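Side-chain contacts in guanine deaminase (Escherichia coli, PDB 6OHB), which catalyses the zinc-dependent hydrolytic deamination of guanine to xanthine and ammonia in purine degradation: residues Val79-His84 against Ser294-Pro299; Phe274-His279 against Gly325-Ala330. All coordinates share one frame; numbering follows the deposited sequence.

Contact 1. Residues Val79-His84 against Ser294-Pro299. With ZN (zinc ion), chain E.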
# COMPACT_ATOMS: atom_id res chain seq x y z
N VAL A 79 8.91 9.03 13.65
CA VAL A 79 8.14 10.11 14.26
C VAL A 79 6.83 10.25 13.49
O VAL A 79 6.83 10.65 12.32
CB VAL A 79 8.92 11.43 14.26
CG1 VAL A 79 8.09 12.53 14.90
CG2 VAL A 79 10.26 11.26 14.98
N ASP A 80 5.72 9.93 14.15
CA ASP A 80 4.38 9.96 13.57
C ASP A 80 3.67 11.23 14.05
O ASP A 80 3.28 11.31 15.21
CB ASP A 80 3.61 8.71 13.99
CG ASP A 80 2.37 8.46 13.15
OD1 ASP A 80 1.80 9.44 12.60
OD2 ASP A 80 1.97 7.29 13.04
N THR A 81 3.47 12.18 13.14
CA THR A 81 3.03 13.51 13.56
C THR A 81 1.52 13.72 13.58
O THR A 81 1.08 14.83 13.92
CB THR A 81 3.67 14.58 12.66
OG1 THR A 81 3.26 14.39 11.30
CG2 THR A 81 5.19 14.54 12.76
N HIS A 82 0.71 12.70 13.28
CA HIS A 82 -0.75 12.82 13.46
C HIS A 82 -1.35 11.42 13.47
O HIS A 82 -1.32 10.73 12.44
CB HIS A 82 -1.38 13.68 12.37
CG HIS A 82 -2.87 13.81 12.50
ND1 HIS A 82 -3.48 14.55 13.48
CD2 HIS A 82 -3.88 13.28 11.76
CE1 HIS A 82 -4.79 14.48 13.35
NE2 HIS A 82 -5.06 13.71 12.31
N ILE A 83 -1.88 11.00 14.61
CA ILE A 83 -2.51 9.69 14.74
C ILE A 83 -3.58 9.79 15.82
O ILE A 83 -3.42 10.52 16.80
CB ILE A 83 -1.45 8.61 15.04
CG1 ILE A 83 -2.09 7.22 15.13
CG2 ILE A 83 -0.64 8.95 16.29
CD1 ILE A 83 -1.09 6.09 15.20
N HIS A 84 -4.70 9.10 15.60
CA HIS A 84 -5.84 9.10 16.52
C HIS A 84 -5.80 7.81 17.34
O HIS A 84 -5.97 6.71 16.80
CB HIS A 84 -7.16 9.24 15.74
CG HIS A 84 -7.33 10.54 15.00
ND1 HIS A 84 -8.17 11.54 15.43
CD2 HIS A 84 -6.83 10.96 13.81
CE1 HIS A 84 -8.15 12.54 14.57
NE2 HIS A 84 -7.34 12.22 13.58
N SER A 294 3.66 24.08 11.68
CA SER A 294 4.01 22.81 11.07
C SER A 294 2.79 22.15 10.44
O SER A 294 1.64 22.40 10.83
CB SER A 294 4.64 21.86 12.10
OG SER A 294 5.93 22.32 12.50
N ILE A 295 3.06 21.27 9.47
CA ILE A 295 2.04 20.53 8.74
C ILE A 295 2.27 19.04 8.95
O ILE A 295 3.42 18.57 8.89
CB ILE A 295 2.07 20.86 7.23
CG1 ILE A 295 1.78 22.35 6.99
CG2 ILE A 295 1.09 19.98 6.46
CD1 ILE A 295 1.82 22.74 5.53
N ALA A 296 1.20 18.30 9.20
CA ALA A 296 1.24 16.84 9.26
C ALA A 296 0.70 16.27 7.95
O ALA A 296 -0.52 16.29 7.72
CB ALA A 296 0.45 16.31 10.45
N PHE A 297 1.60 15.75 7.12
CA PHE A 297 1.28 15.14 5.83
C PHE A 297 0.81 13.71 6.07
O PHE A 297 1.57 12.89 6.60
CB PHE A 297 2.52 15.22 4.94
CG PHE A 297 2.35 14.66 3.54
CD1 PHE A 297 1.11 14.42 2.99
CD2 PHE A 297 3.48 14.40 2.77
CE1 PHE A 297 0.99 13.90 1.71
CE2 PHE A 297 3.37 13.89 1.50
CZ PHE A 297 2.13 13.64 0.96
N CYS A 298 -0.42 13.40 5.66
CA CYS A 298 -1.01 12.07 5.83
C CYS A 298 -1.54 11.56 4.50
O CYS A 298 -2.74 11.70 4.21
CB CYS A 298 -2.15 12.08 6.86
SG CYS A 298 -1.95 13.13 8.31
N PRO A 299 -0.70 10.92 3.68
CA PRO A 299 -1.15 10.55 2.33
C PRO A 299 -2.22 9.46 2.31
O PRO A 299 -3.13 9.51 1.46
CB PRO A 299 0.13 10.10 1.63
CG PRO A 299 1.06 9.72 2.75
CD PRO A 299 0.74 10.67 3.87
ZN ZN E . -6.91 13.03 11.92
O HOH W 1 4.26 17.39 11.04
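A296 packs by its methyl group against T81 and H82, inside the protein. Its CB lies 3.5 Å from T81 OG1 and 3.7 Å from H82 CB. C298, two residues on, also points toward 79-84, and its SG stands 4.0 Å from H82 CD2. The sulfur lies obliquely to the ring, 66° off its normal. A296 and C298 thus touch H82 at CB and CD2.

No direct hydrogen bond joins the segments. One water bridges them: it donates to I295 O at 2.6 Å and forms a weak hydrogen bond with T81 OG1 at 3.2 Å.

The metal bonds come from 79-84 alone. H82 CG is anti to the backbone N (chi1 179°), which extends the ring toward the zinc ion. H82 NE2 binds the zinc at 2.0 Å and H84 NE2 at 1.9 Å. At the other side of its ring H82 ND1 is hydrogen-bonded to H235 NE2, which probably helps fix the ring's rotation. H237 and D327 complete the site. The HxH pair at the end of strand 73-84 is the metal-binding signature of the amidohydrolase superfamily, here set in its TIM-barrel core.

Contact 2. Residues Phe274-His279 against Gly325-Ala330. With ZN (zinc ion), chain E.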
# COMPACT_ATOMS: atom_id res chain seq x y z
N PHE A 274 -0.76 21.32 12.16
CA PHE A 274 -2.02 21.29 11.44
C PHE A 274 -2.01 20.09 10.51
O PHE A 274 -1.17 20.01 9.60
CB PHE A 274 -2.24 22.60 10.68
CG PHE A 274 -2.26 23.81 11.58
CD1 PHE A 274 -3.42 24.16 12.26
CD2 PHE A 274 -1.12 24.58 11.75
CE1 PHE A 274 -3.44 25.26 13.09
CE2 PHE A 274 -1.14 25.69 12.58
CZ PHE A 274 -2.30 26.03 13.26
N ALA A 275 -2.94 19.17 10.73
CA ALA A 275 -3.04 17.95 9.95
C ALA A 275 -3.71 18.21 8.61
O ALA A 275 -4.65 19.01 8.51
CB ALA A 275 -3.82 16.89 10.72
N HIS A 276 -3.17 17.56 7.57
CA HIS A 276 -3.70 17.44 6.21
C HIS A 276 -3.26 18.61 5.33
O HIS A 276 -2.34 18.45 4.53
CB HIS A 276 -5.22 17.28 6.23
CG HIS A 276 -5.68 16.09 7.01
ND1 HIS A 276 -5.38 14.80 6.63
CD2 HIS A 276 -6.40 15.99 8.15
CE1 HIS A 276 -5.90 13.95 7.50
NE2 HIS A 276 -6.53 14.65 8.44
N CYS A 277 -3.90 19.77 5.47
CA CYS A 277 -3.49 20.97 4.73
C CYS A 277 -3.47 20.70 3.22
O CYS A 277 -2.52 21.07 2.52
CB CYS A 277 -2.13 21.48 5.20
SG CYS A 277 -2.13 22.04 6.91
N VAL A 278 -4.52 20.05 2.73
CA VAL A 278 -4.56 19.64 1.33
C VAL A 278 -4.98 20.78 0.41
O VAL A 278 -4.49 20.88 -0.72
CB VAL A 278 -5.50 18.43 1.18
CG1 VAL A 278 -5.57 17.96 -0.26
CG2 VAL A 278 -5.07 17.30 2.11
N HIS A 279 -5.85 21.67 0.87
CA HIS A 279 -6.40 22.76 0.06
C HIS A 279 -6.11 24.08 0.77
O HIS A 279 -6.97 24.63 1.46
CB HIS A 279 -7.90 22.57 -0.18
CG HIS A 279 -8.25 21.21 -0.70
ND1 HIS A 279 -7.97 20.82 -2.00
CD2 HIS A 279 -8.86 20.15 -0.11
CE1 HIS A 279 -8.39 19.58 -2.18
NE2 HIS A 279 -8.93 19.15 -1.05
N GLY A 325 2.23 11.80 9.01
CA GLY A 325 1.26 11.22 9.93
C GLY A 325 0.49 10.10 9.25
O GLY A 325 0.33 10.08 8.03
N THR A 326 0.05 9.14 10.06
CA THR A 326 -0.74 8.02 9.55
C THR A 326 -2.27 8.26 9.47
O THR A 326 -2.91 7.57 8.66
CB THR A 326 -0.48 6.76 10.39
OG1 THR A 326 -0.79 7.01 11.76
CG2 THR A 326 0.97 6.32 10.27
N ASP A 327 -2.82 9.24 10.20
CA ASP A 327 -4.27 9.35 10.54
C ASP A 327 -4.87 7.97 10.75
O ASP A 327 -5.88 7.63 10.15
CB ASP A 327 -5.11 10.20 9.56
CG ASP A 327 -6.06 11.19 10.35
OD1 ASP A 327 -6.19 11.01 11.53
OD2 ASP A 327 -6.74 12.12 9.96
N ILE A 328 -4.20 7.18 11.59
CA ILE A 328 -4.77 5.89 11.96
C ILE A 328 -6.19 6.13 12.44
O ILE A 328 -6.47 7.13 13.10
CB ILE A 328 -3.91 5.15 12.99
CG1 ILE A 328 -2.86 4.30 12.28
CG2 ILE A 328 -4.74 4.28 13.92
CD1 ILE A 328 -3.49 3.09 11.59
N GLY A 329 -7.09 5.20 12.09
CA GLY A 329 -8.50 5.48 12.01
C GLY A 329 -8.89 5.49 10.54
O GLY A 329 -9.27 4.46 9.98
N ALA A 330 -8.77 6.66 9.90
CA ALA A 330 -9.02 6.75 8.47
C ALA A 330 -7.91 6.07 7.69
O ALA A 330 -8.16 5.43 6.67
CB ALA A 330 -9.18 8.21 8.03
ZN ZN E . -6.91 13.03 11.92
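H276 reaches across to D327 from the loop after strand 272-274. With chi1 at -59° CG turns away from the carbonyl carbon, and the ring reaches D327 although CB does not point there. Beyond CG the ring divides the work between its two nitrogens. ND1 is hydrogen-bonded to N302 OD1, in helix 299-304. CE1 lies 3.2 Å from D327 OD2. NE2 donates to that same oxygen at 3.0 Å, but the bond is weak, because the N-H...O angle is only 123°. OD2 sits at the ring edge, in the ring plane. The ring and carboxylate planes are 41° apart.

H276 does not bind the metal; its NE2 stays 3.9 Å from the zinc ion. D327 is modelled with both oxygens on the metal. OD1 and OD2 are each 2.2 Å from the zinc. OD2 therefore serves the metal and the histidine at once. H276 is a second-shell residue that probably helps position this ligand; the N302 bond probably helps set its ring rotation.

The H276 ring also meets that of H237, another zinc ligand, with planes about 20° apart. S301 of helix 299-304 touches both H276 and D327. The two segments are loops that follow strands 272-274 and 321-324 and lead to helices 282-290 and 336-349. Strand 294-297 runs between those two strands in the barrel wall, pairing in parallel with both.

Overall arrangement
From the N terminus, strand 73-84 comes first and supplies 79-84. The chain then runs through some 210 residues of helices and strands before contact 1 closes this long loop at 294-299. Contact 2 opens inside that loop, at 274-279, and closes beyond it at 325-330. The two contacts therefore cross rather than nest. Their centres are 6 Å apart, and both include the zinc ion. Probable backbone hydrogen bonds link them: A296 O with H276 N, and F297 O with G325 N. Together they tie barrel strand 73-84 to the later barrel strands around the metal.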